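Local structure of WA352 (Oryza sativa subsp. indica, 5ZT3) at residues D57-I65 / E95-L105; G80-N88 / R120-R128. The protein is a mitochondrial protein linked to cytoplasmic male sterility in rice; its molecular activity is not established, and this chain is its C-terminal part. All coordinates share one frame; numbering follows the deposited sequence.

Interaction 1. Residues D57-I65 / E95-L105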
loop_
_atom_site.group_PDB
_atom_site.type_symbol
_atom_site.label_atom_id
_atom_site.label_comp_id
_atom_site.label_asym_id
_atom_site.label_seq_id
_atom_site.Cartn_x
_atom_site.Cartn_y
_atom_site.Cartn_z
ATOM N N ASP A 57 -2.900 4.896 -8.347
ATOM C CA ASP A 57 -1.456 5.100 -8.260
ATOM C C ASP A 57 -0.895 4.491 -6.985
ATOM O O ASP A 57 0.161 3.839 -7.006
ATOM C CB ASP A 57 -1.126 6.593 -8.309
ATOM C CG ASP A 57 -1.292 7.197 -9.694
ATOM O OD1 ASP A 57 -1.520 6.445 -10.665
ATOM O OD2 ASP A 57 -1.179 8.439 -9.809
ATOM N N LEU A 58 -1.592 4.683 -5.865
ATOM C CA LEU A 58 -1.137 4.113 -4.604
ATOM C C LEU A 58 -1.136 2.591 -4.671
ATOM O O LEU A 58 -0.172 1.939 -4.252
ATOM C CB LEU A 58 -2.015 4.601 -3.451
ATOM C CG LEU A 58 -1.873 6.059 -3.024
ATOM C CD1 LEU A 58 -2.997 6.399 -2.054
ATOM C CD2 LEU A 58 -0.514 6.333 -2.403
ATOM N N PHE A 59 -2.210 2.007 -5.208
ATOM C CA PHE A 59 -2.337 0.552 -5.199
ATOM C C PHE A 59 -1.232 -0.101 -6.016
ATOM O O PHE A 59 -0.621 -1.084 -5.583
ATOM C CB PHE A 59 -3.700 0.134 -5.739
ATOM C CG PHE A 59 -3.967 -1.348 -5.643
ATOM C CD1 PHE A 59 -4.094 -1.961 -4.411
ATOM C CD2 PHE A 59 -4.114 -2.115 -6.782
ATOM C CE1 PHE A 59 -4.342 -3.329 -4.314
ATOM C CE2 PHE A 59 -4.369 -3.481 -6.693
ATOM C CZ PHE A 59 -4.495 -4.075 -5.458
ATOM N N GLU A 60 -0.959 0.432 -7.209
ATOM C CA GLU A 60 0.070 -0.163 -8.053
ATOM C C GLU A 60 1.416 -0.172 -7.341
ATOM O O GLU A 60 2.155 -1.164 -7.398
ATOM C CB GLU A 60 0.160 0.593 -9.379
ATOM C CG GLU A 60 1.243 0.062 -10.308
ATOM C CD GLU A 60 0.964 0.372 -11.765
ATOM O OE1 GLU A 60 0.321 1.409 -12.038
ATOM O OE2 GLU A 60 1.388 -0.420 -12.636
ATOM N N LEU A 61 1.748 0.917 -6.646
ATOM C CA LEU A 61 3.008 0.972 -5.911
ATOM C C LEU A 61 3.003 0.028 -4.715
ATOM O O LEU A 61 3.998 -0.662 -4.448
ATOM C CB LEU A 61 3.273 2.399 -5.439
ATOM C CG LEU A 61 4.245 3.232 -6.262
ATOM C CD1 LEU A 61 4.378 4.569 -5.624
ATOM C CD2 LEU A 61 5.589 2.560 -6.341
ATOM N N LYS A 62 1.905 0.006 -3.957
ATOM C CA LYS A 62 1.824 -0.905 -2.823
ATOM C C LYS A 62 2.027 -2.343 -3.267
ATOM O O LYS A 62 2.724 -3.111 -2.596
ATOM C CB LYS A 62 0.466 -0.794 -2.152
ATOM C CG LYS A 62 0.250 0.449 -1.351
ATOM C CD LYS A 62 -1.037 0.272 -0.562
ATOM C CE LYS A 62 -1.488 1.568 0.018
ATOM N NZ LYS A 62 -2.627 1.333 0.938
ATOM N N VAL A 63 1.431 -2.726 -4.394
ATOM C CA VAL A 63 1.568 -4.098 -4.873
ATOM C C VAL A 63 3.023 -4.413 -5.191
ATOM O O VAL A 63 3.519 -5.492 -4.858
ATOM C CB VAL A 63 0.629 -4.365 -6.062
ATOM C CG1 VAL A 63 0.916 -5.724 -6.688
ATOM C CG2 VAL A 63 -0.817 -4.297 -5.606
ATOM N N GLU A 64 3.741 -3.467 -5.799
ATOM C CA GLU A 64 5.147 -3.720 -6.084
ATOM C C GLU A 64 5.938 -3.929 -4.799
ATOM O O GLU A 64 6.787 -4.825 -4.720
ATOM C CB GLU A 64 5.737 -2.584 -6.915
ATOM C CG GLU A 64 5.201 -2.544 -8.344
ATOM C CD GLU A 64 5.229 -3.915 -9.011
ATOM O OE1 GLU A 64 6.294 -4.570 -8.962
ATOM O OE2 GLU A 64 4.184 -4.333 -9.557
ATOM N N ILE A 65 5.666 -3.124 -3.776
ATOM C CA ILE A 65 6.357 -3.274 -2.498
ATOM C C ILE A 65 5.993 -4.600 -1.842
ATOM O O ILE A 65 6.859 -5.321 -1.331
ATOM C CB ILE A 65 6.044 -2.085 -1.573
ATOM C CG1 ILE A 65 6.651 -0.798 -2.113
ATOM C CG2 ILE A 65 6.528 -2.348 -0.154
ATOM C CD1 ILE A 65 6.081 0.457 -1.461
ATOM N N GLU A 95 -3.305 6.623 4.643
ATOM C CA GLU A 95 -2.508 6.173 3.519
ATOM C C GLU A 95 -1.143 6.847 3.542
ATOM O O GLU A 95 -0.992 7.991 3.978
ATOM C CB GLU A 95 -3.206 6.510 2.202
ATOM C CG GLU A 95 -4.450 5.685 1.910
ATOM C CD GLU A 95 -4.137 4.214 1.668
ATOM O OE1 GLU A 95 -4.932 3.349 2.103
ATOM O OE2 GLU A 95 -3.097 3.921 1.049
ATOM N N GLU A 96 -0.141 6.123 3.061
ATOM C CA GLU A 96 1.192 6.683 2.935
ATOM C C GLU A 96 1.244 7.663 1.769
ATOM O O GLU A 96 0.478 7.566 0.806
ATOM C CB GLU A 96 2.206 5.554 2.736
ATOM C CG GLU A 96 3.668 5.969 2.788
ATOM C CD GLU A 96 4.031 6.696 4.070
ATOM O OE1 GLU A 96 3.801 7.924 4.141
ATOM O OE2 GLU A 96 4.562 6.046 5.002
ATOM N N ASP A 97 2.146 8.633 1.879
ATOM C CA ASP A 97 2.394 9.584 0.804
ATOM C C ASP A 97 3.003 8.874 -0.405
ATOM O O ASP A 97 3.849 7.990 -0.265
ATOM C CB ASP A 97 3.343 10.659 1.336
ATOM C CG ASP A 97 3.915 11.537 0.250
ATOM O OD1 ASP A 97 5.085 11.309 -0.137
ATOM O OD2 ASP A 97 3.205 12.466 -0.199
ATOM N N LEU A 98 2.569 9.272 -1.606
ATOM C CA LEU A 98 3.004 8.588 -2.823
ATOM C C LEU A 98 4.523 8.624 -2.975
ATOM O O LEU A 98 5.155 7.601 -3.268
ATOM C CB LEU A 98 2.319 9.208 -4.038
ATOM C CG LEU A 98 2.543 8.513 -5.381
ATOM C CD1 LEU A 98 1.854 7.160 -5.445
ATOM C CD2 LEU A 98 2.088 9.417 -6.520
ATOM N N ALA A 99 5.133 9.792 -2.761
ATOM C CA ALA A 99 6.582 9.897 -2.912
ATOM C C ALA A 99 7.308 9.037 -1.887
ATOM O O ALA A 99 8.368 8.473 -2.184
ATOM C CB ALA A 99 7.031 11.351 -2.804
ATOM N N ARG A 100 6.761 8.927 -0.673
ATOM C CA ARG A 100 7.387 8.073 0.337
ATOM C C ARG A 100 7.353 6.607 -0.082
ATOM O O ARG A 100 8.326 5.872 0.125
ATOM C CB ARG A 100 6.718 8.280 1.701
ATOM C CG ARG A 100 6.990 7.187 2.754
ATOM C CD ARG A 100 8.472 7.012 3.089
ATOM N NE ARG A 100 9.214 8.256 3.037
ATOM C CZ ARG A 100 9.269 9.151 4.020
ATOM N NH1 ARG A 100 8.583 8.969 5.146
ATOM N NH2 ARG A 100 9.984 10.268 3.866
ATOM N N LEU A 101 6.236 6.160 -0.664
ATOM C CA LEU A 101 6.176 4.797 -1.172
ATOM C C LEU A 101 7.217 4.575 -2.261
ATOM O O LEU A 101 7.871 3.526 -2.298
ATOM C CB LEU A 101 4.764 4.492 -1.679
ATOM C CG LEU A 101 3.647 4.345 -0.643
ATOM C CD1 LEU A 101 2.315 4.188 -1.354
ATOM C CD2 LEU A 101 3.907 3.165 0.293
ATOM N N HIS A 102 7.399 5.560 -3.150
ATOM C CA HIS A 102 8.463 5.437 -4.146
ATOM C C HIS A 102 9.834 5.334 -3.488
ATOM O O HIS A 102 10.673 4.528 -3.909
ATOM C CB HIS A 102 8.426 6.604 -5.135
ATOM C CG HIS A 102 7.445 6.420 -6.254
ATOM N ND1 HIS A 102 7.746 5.715 -7.401
ATOM C CD2 HIS A 102 6.174 6.859 -6.407
ATOM C CE1 HIS A 102 6.697 5.717 -8.206
ATOM N NE2 HIS A 102 5.728 6.397 -7.622
ATOM N N GLN A 103 10.076 6.131 -2.444
ATOM C CA GLN A 103 11.354 6.054 -1.737
ATOM C C GLN A 103 11.554 4.676 -1.118
ATOM O O GLN A 103 12.652 4.109 -1.181
ATOM C CB GLN A 103 11.423 7.143 -0.668
ATOM C CG GLN A 103 12.718 7.140 0.136
ATOM C CD GLN A 103 12.733 8.195 1.226
ATOM O OE1 GLN A 103 11.704 8.794 1.544
ATOM N NE2 GLN A 103 13.903 8.422 1.811
ATOM N N MET A 104 10.496 4.117 -0.522
ATOM C CA MET A 104 10.589 2.792 0.086
ATOM C C MET A 104 10.881 1.724 -0.961
ATOM O O MET A 104 11.739 0.852 -0.747
ATOM C CB MET A 104 9.280 2.498 0.825
ATOM C CG MET A 104 9.072 3.411 2.029
ATOM S SD MET A 104 7.401 3.442 2.679
ATOM C CE MET A 104 7.180 1.719 3.062
ATOM N N LEU A 105 10.191 1.780 -2.106
ATOM C CA LEU A 105 10.441 0.802 -3.161
ATOM C C LEU A 105 11.866 0.920 -3.689
ATOM O O LEU A 105 12.544 -0.097 -3.906
ATOM C CB LEU A 105 9.424 0.969 -4.287
ATOM C CG LEU A 105 9.590 -0.039 -5.427
ATOM C CD1 LEU A 105 9.423 -1.453 -4.911
ATOM C CD2 LEU A 105 8.620 0.244 -6.563
#

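Interaction 2. Residues G80-N88 / R120-R128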
loop_
_atom_site.group_PDB
_atom_site.type_symbol
_atom_site.label_atom_id
_atom_site.label_comp_id
_atom_site.label_asym_id
_atom_site.label_seq_id
_atom_site.Cartn_x
_atom_site.Cartn_y
_atom_site.Cartn_z
ATOM N N GLY A 80 -1.335 -11.521 2.208
ATOM C CA GLY A 80 -2.605 -11.427 2.900
ATOM C C GLY A 80 -2.833 -10.110 3.617
ATOM O O GLY A 80 -3.953 -9.590 3.609
ATOM N N TRP A 81 -1.783 -9.550 4.220
ATOM C CA TRP A 81 -1.925 -8.411 5.118
ATOM C C TRP A 81 -0.899 -7.314 4.862
ATOM O O TRP A 81 -0.833 -6.354 5.646
ATOM C CB TRP A 81 -1.822 -8.886 6.575
ATOM C CG TRP A 81 -2.926 -9.796 6.994
ATOM C CD1 TRP A 81 -2.878 -11.154 7.096
ATOM C CD2 TRP A 81 -4.248 -9.410 7.372
ATOM N NE1 TRP A 81 -4.095 -11.639 7.516
ATOM C CE2 TRP A 81 -4.951 -10.585 7.692
ATOM C CE3 TRP A 81 -4.904 -8.180 7.474
ATOM C CZ2 TRP A 81 -6.282 -10.570 8.108
ATOM C CZ3 TRP A 81 -6.228 -8.167 7.886
ATOM C CH2 TRP A 81 -6.899 -9.355 8.196
ATOM N N GLY A 82 -0.130 -7.403 3.776
ATOM C CA GLY A 82 0.951 -6.462 3.558
ATOM C C GLY A 82 0.512 -5.016 3.441
ATOM O O GLY A 82 1.260 -4.112 3.824
ATOM N N ALA A 83 -0.682 -4.763 2.901
ATOM C CA ALA A 83 -1.082 -3.370 2.741
ATOM C C ALA A 83 -1.163 -2.659 4.082
ATOM O O ALA A 83 -0.859 -1.464 4.164
ATOM C CB ALA A 83 -2.388 -3.262 1.959
ATOM N N ARG A 84 -1.555 -3.370 5.145
ATOM C CA ARG A 84 -1.627 -2.743 6.464
ATOM C C ARG A 84 -0.262 -2.280 6.940
ATOM O O ARG A 84 -0.161 -1.267 7.648
ATOM C CB ARG A 84 -2.269 -3.692 7.482
ATOM C CG ARG A 84 -3.717 -4.093 7.171
ATOM C CD ARG A 84 -4.742 -2.965 7.391
ATOM N NE ARG A 84 -4.535 -1.834 6.489
ATOM C CZ ARG A 84 -4.888 -1.811 5.206
ATOM N NH1 ARG A 84 -5.485 -2.859 4.651
ATOM N NH2 ARG A 84 -4.629 -0.741 4.470
ATOM N N ALA A 85 0.800 -2.974 6.540
ATOM C CA ALA A 85 2.138 -2.564 6.932
ATOM C C ALA A 85 2.585 -1.297 6.219
ATOM O O ALA A 85 3.611 -0.726 6.600
ATOM C CB ALA A 85 3.135 -3.702 6.690
ATOM N N LEU A 86 1.847 -0.843 5.213
ATOM C CA LEU A 86 2.192 0.358 4.468
ATOM C C LEU A 86 1.342 1.566 4.866
ATOM O O LEU A 86 1.511 2.651 4.292
ATOM C CB LEU A 86 2.098 0.098 2.963
ATOM C CG LEU A 86 2.994 -1.041 2.473
ATOM C CD1 LEU A 86 2.847 -1.244 0.976
ATOM C CD2 LEU A 86 4.450 -0.797 2.827
ATOM N N ASP A 87 0.441 1.411 5.831
ATOM C CA ASP A 87 -0.319 2.540 6.351
ATOM C C ASP A 87 0.619 3.545 7.025
ATOM O O ASP A 87 1.741 3.224 7.417
ATOM C CB ASP A 87 -1.297 2.061 7.427
ATOM C CG ASP A 87 -2.420 1.187 6.880
ATOM O OD1 ASP A 87 -3.013 0.426 7.685
ATOM O OD2 ASP A 87 -2.725 1.263 5.670
ATOM N N ASN A 88 0.128 4.771 7.201
ATOM C CA ASN A 88 0.877 5.794 7.929
ATOM C C ASN A 88 -0.048 6.394 8.979
ATOM O O ASN A 88 -1.041 7.057 8.614
ATOM C CB ASN A 88 1.400 6.881 6.987
ATOM C CG ASN A 88 2.348 7.847 7.676
ATOM O OD1 ASN A 88 2.236 8.103 8.880
ATOM N ND2 ASN A 88 3.298 8.384 6.918
ATOM N N ARG A 120 12.139 -2.090 8.704
ATOM C CA ARG A 120 10.956 -1.397 9.189
ATOM C C ARG A 120 9.685 -2.170 8.847
ATOM O O ARG A 120 8.799 -2.336 9.696
ATOM C CB ARG A 120 10.919 0.012 8.611
ATOM C CG ARG A 120 9.753 0.832 9.095
ATOM C CD ARG A 120 9.913 2.298 8.746
ATOM N NE ARG A 120 10.939 2.946 9.558
ATOM C CZ ARG A 120 12.107 3.373 9.090
ATOM N NH1 ARG A 120 12.979 3.951 9.906
ATOM N NH2 ARG A 120 12.409 3.231 7.807
ATOM N N LEU A 121 9.598 -2.679 7.619
ATOM C CA LEU A 121 8.404 -3.394 7.180
ATOM C C LEU A 121 8.299 -4.770 7.838
ATOM O O LEU A 121 7.193 -5.205 8.183
ATOM C CB LEU A 121 8.377 -3.476 5.657
ATOM C CG LEU A 121 8.256 -2.124 4.963
ATOM C CD1 LEU A 121 8.131 -2.329 3.467
ATOM C CD2 LEU A 121 7.051 -1.380 5.510
ATOM N N VAL A 122 9.425 -5.466 8.023
ATOM C CA VAL A 122 9.408 -6.737 8.745
ATOM C C VAL A 122 8.778 -6.565 10.119
ATOM O O VAL A 122 7.989 -7.404 10.571
ATOM C CB VAL A 122 10.834 -7.310 8.855
ATOM C CG1 VAL A 122 10.922 -8.368 9.975
ATOM C CG2 VAL A 122 11.255 -7.906 7.526
ATOM N N GLU A 123 9.130 -5.480 10.809
ATOM C CA GLU A 123 8.620 -5.270 12.159
ATOM C C GLU A 123 7.126 -4.969 12.164
ATOM O O GLU A 123 6.420 -5.394 13.083
ATOM C CB GLU A 123 9.430 -4.169 12.847
ATOM C CG GLU A 123 8.974 -3.829 14.270
ATOM C CD GLU A 123 8.989 -5.034 15.197
ATOM O OE1 GLU A 123 9.836 -5.935 14.994
ATOM O OE2 GLU A 123 8.157 -5.082 16.132
ATOM N N ARG A 124 6.624 -4.283 11.139
ATOM C CA ARG A 124 5.224 -3.868 11.102
ATOM C C ARG A 124 4.272 -5.015 10.779
ATOM O O ARG A 124 3.152 -5.053 11.306
ATOM C CB ARG A 124 5.031 -2.801 10.028
ATOM C CG ARG A 124 5.595 -1.449 10.342
ATOM C CD ARG A 124 5.275 -0.509 9.212
ATOM N NE ARG A 124 5.853 0.816 9.386
ATOM C CZ ARG A 124 5.801 1.767 8.460
ATOM N NH1 ARG A 124 5.195 1.532 7.301
ATOM N NH2 ARG A 124 6.352 2.950 8.695
ATOM N N VAL A 125 4.655 -5.910 9.874
ATOM C CA VAL A 125 3.713 -6.795 9.194
ATOM C C VAL A 125 3.250 -7.932 10.099
ATOM O O VAL A 125 3.991 -8.429 10.956
ATOM C CB VAL A 125 4.337 -7.329 7.885
ATOM C CG1 VAL A 125 5.415 -8.387 8.152
ATOM C CG2 VAL A 125 3.267 -7.889 6.968
ATOM N N ARG A 126 2.006 -8.367 9.891
ATOM C CA ARG A 126 1.531 -9.597 10.509
ATOM C C ARG A 126 2.291 -10.799 9.958
ATOM O O ARG A 126 2.573 -10.883 8.759
ATOM C CB ARG A 126 0.048 -9.783 10.203
ATOM C CG ARG A 126 -0.857 -9.001 11.103
ATOM C CD ARG A 126 -2.306 -9.318 10.804
ATOM N NE ARG A 126 -2.676 -10.683 11.165
ATOM C CZ ARG A 126 -3.938 -11.072 11.332
ATOM N NH1 ARG A 126 -4.916 -10.199 11.161
ATOM N NH2 ARG A 126 -4.223 -12.323 11.667
ATOM N N LEU A 127 2.606 -11.739 10.837
ATOM C CA LEU A 127 3.302 -12.948 10.427
ATOM C C LEU A 127 2.295 -14.036 10.075
ATOM O O LEU A 127 1.140 -14.006 10.500
ATOM C CB LEU A 127 4.216 -13.437 11.550
ATOM C CG LEU A 127 5.258 -12.409 11.985
ATOM C CD1 LEU A 127 6.099 -12.959 13.116
ATOM C CD2 LEU A 127 6.137 -12.011 10.805
ATOM N N ARG A 128 2.743 -14.997 9.263
ATOM C CA ARG A 128 1.949 -16.205 9.068
ATOM C C ARG A 128 1.826 -16.987 10.367
ATOM O O ARG A 128 0.772 -17.565 10.660
ATOM C CB ARG A 128 2.607 -17.113 8.033
ATOM C CG ARG A 128 2.956 -16.480 6.731
ATOM C CD ARG A 128 3.788 -17.468 5.920
ATOM N NE ARG A 128 4.188 -16.865 4.666
ATOM C CZ ARG A 128 3.485 -16.921 3.546
ATOM N NH1 ARG A 128 2.332 -17.579 3.502
ATOM N NH2 ARG A 128 3.940 -16.313 2.462
HETATM O O HOH W 1 0.179 -6.531 8.331
HETATM O O HOH W 2 4.396 3.246 4.940
#

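Interaction 1. Residues D57-I65 / E95-L105
K62 reaches E95 with its ammonium group, and this salt bridge is the polar bond between the two segments. NZ lies 2.6 Å from E95 OE2, on the syn lone pair of that oxygen. The K62 chain is extended beyond CG, and it crosses the E95 side chain at about a right angle. E95 bends at chi2 (-67°) and presents its carboxylate to the lysine. Both groups have second partners: E95 OE1 pairs with R35, and K62 NZ also pairs with D27. Each charge of this buried cluster thus has more than one partner, which would probably keep the carboxylate ionised.

The start of helix 98-111 has its own polar bonds. E96 OE1 accepts from D97 N on its anti lone pair. D97 is the N-cap; its OD1 accepts from R100 N at 3.0 Å.

The rest of the interface is mostly apolar. L61 is a knob among L98, L101, H102 and L105. Its CD1 meets L98 CD1 at 3.6 Å, while its CD2 meets L105 CD2 at 3.8 Å. The close placement of L61 over the H102 ring is doubtful in detail. L101 is the reciprocal knob, held among L58, L61, K62 and I65. Its two methyls diverge: CD1 touches L58 CD2 at 3.7 Å, and CD2 touches I65 CD1 at 3.9 Å. The axes of 57-65 and 98-105 approach to 9.9 Å, with 21° between them. This is knobs-into-holes packing of two near-parallel helices, characteristic of an all-helical domain core.

Interaction 2. Residues G80-N88 / R120-R128
R124 donates from NH1 to the backbone oxygen A85 O across the contact. The bond is 2.8 Å long, with an N-H...O angle of 164°. A85 O lies at the edge of the guanidinium, in its plane. The R124 chain is extended from CG to NE, which brings NH1 to A85 O. Water 2 accepts from the same NH1 at 3.0 Å, also in the guanidinium plane. Water 1 bridges the backbones, donating to W81 O and accepting from R126 N.

The cation-pi contact is formed by R126 and W81. The guanidinium lies flat over one face of the indole, with the planes at 17°. R126 NH1 is 3.4 Å from W81 CZ2. The R126 chain bends at chi3 (68°), and its CD adds a CH-pi contact over the five-membered ring.

These contacts join residues 81-86, by the short helix 78-81, to the end of helix 116-124 within an all-helical fold. V125 is where the chain leaves helical geometry.

A85 CB packs against V125 CB at 4.0 Å and beside R124 CB. L86 CD2 meets L121 CD2 at 3.8 Å; both leucines also pack on I65 and M104.

One salt bridge stays within 80-88. R84 grips D87 side-on, NE to OD1 and NH2 to OD2, and R84 NH1 also pairs with D27.

Overall arrangement
The centres of interactions 1 and 2 are 13 Å apart, and the two contacts touch. Their segments alternate along the chain: 57-65, 80-88, 95-105, 120-128. L86 joins the apolar parts. Its CD2 is 3.7 Å from M104 CE, and its CD1 is 3.9 Å from K62 CG. A probable hydrogen bond of 2.9 Å from N88 ND2 to E96 OE1 adds a polar link. D27 shares its carboxylate between a residue of 57-65 and one of 80-88, and so ties these two segments together. Interaction 1 lies deeper, about 6 Å from the chain centre against about 9 Å for interaction 2 (centre to centre).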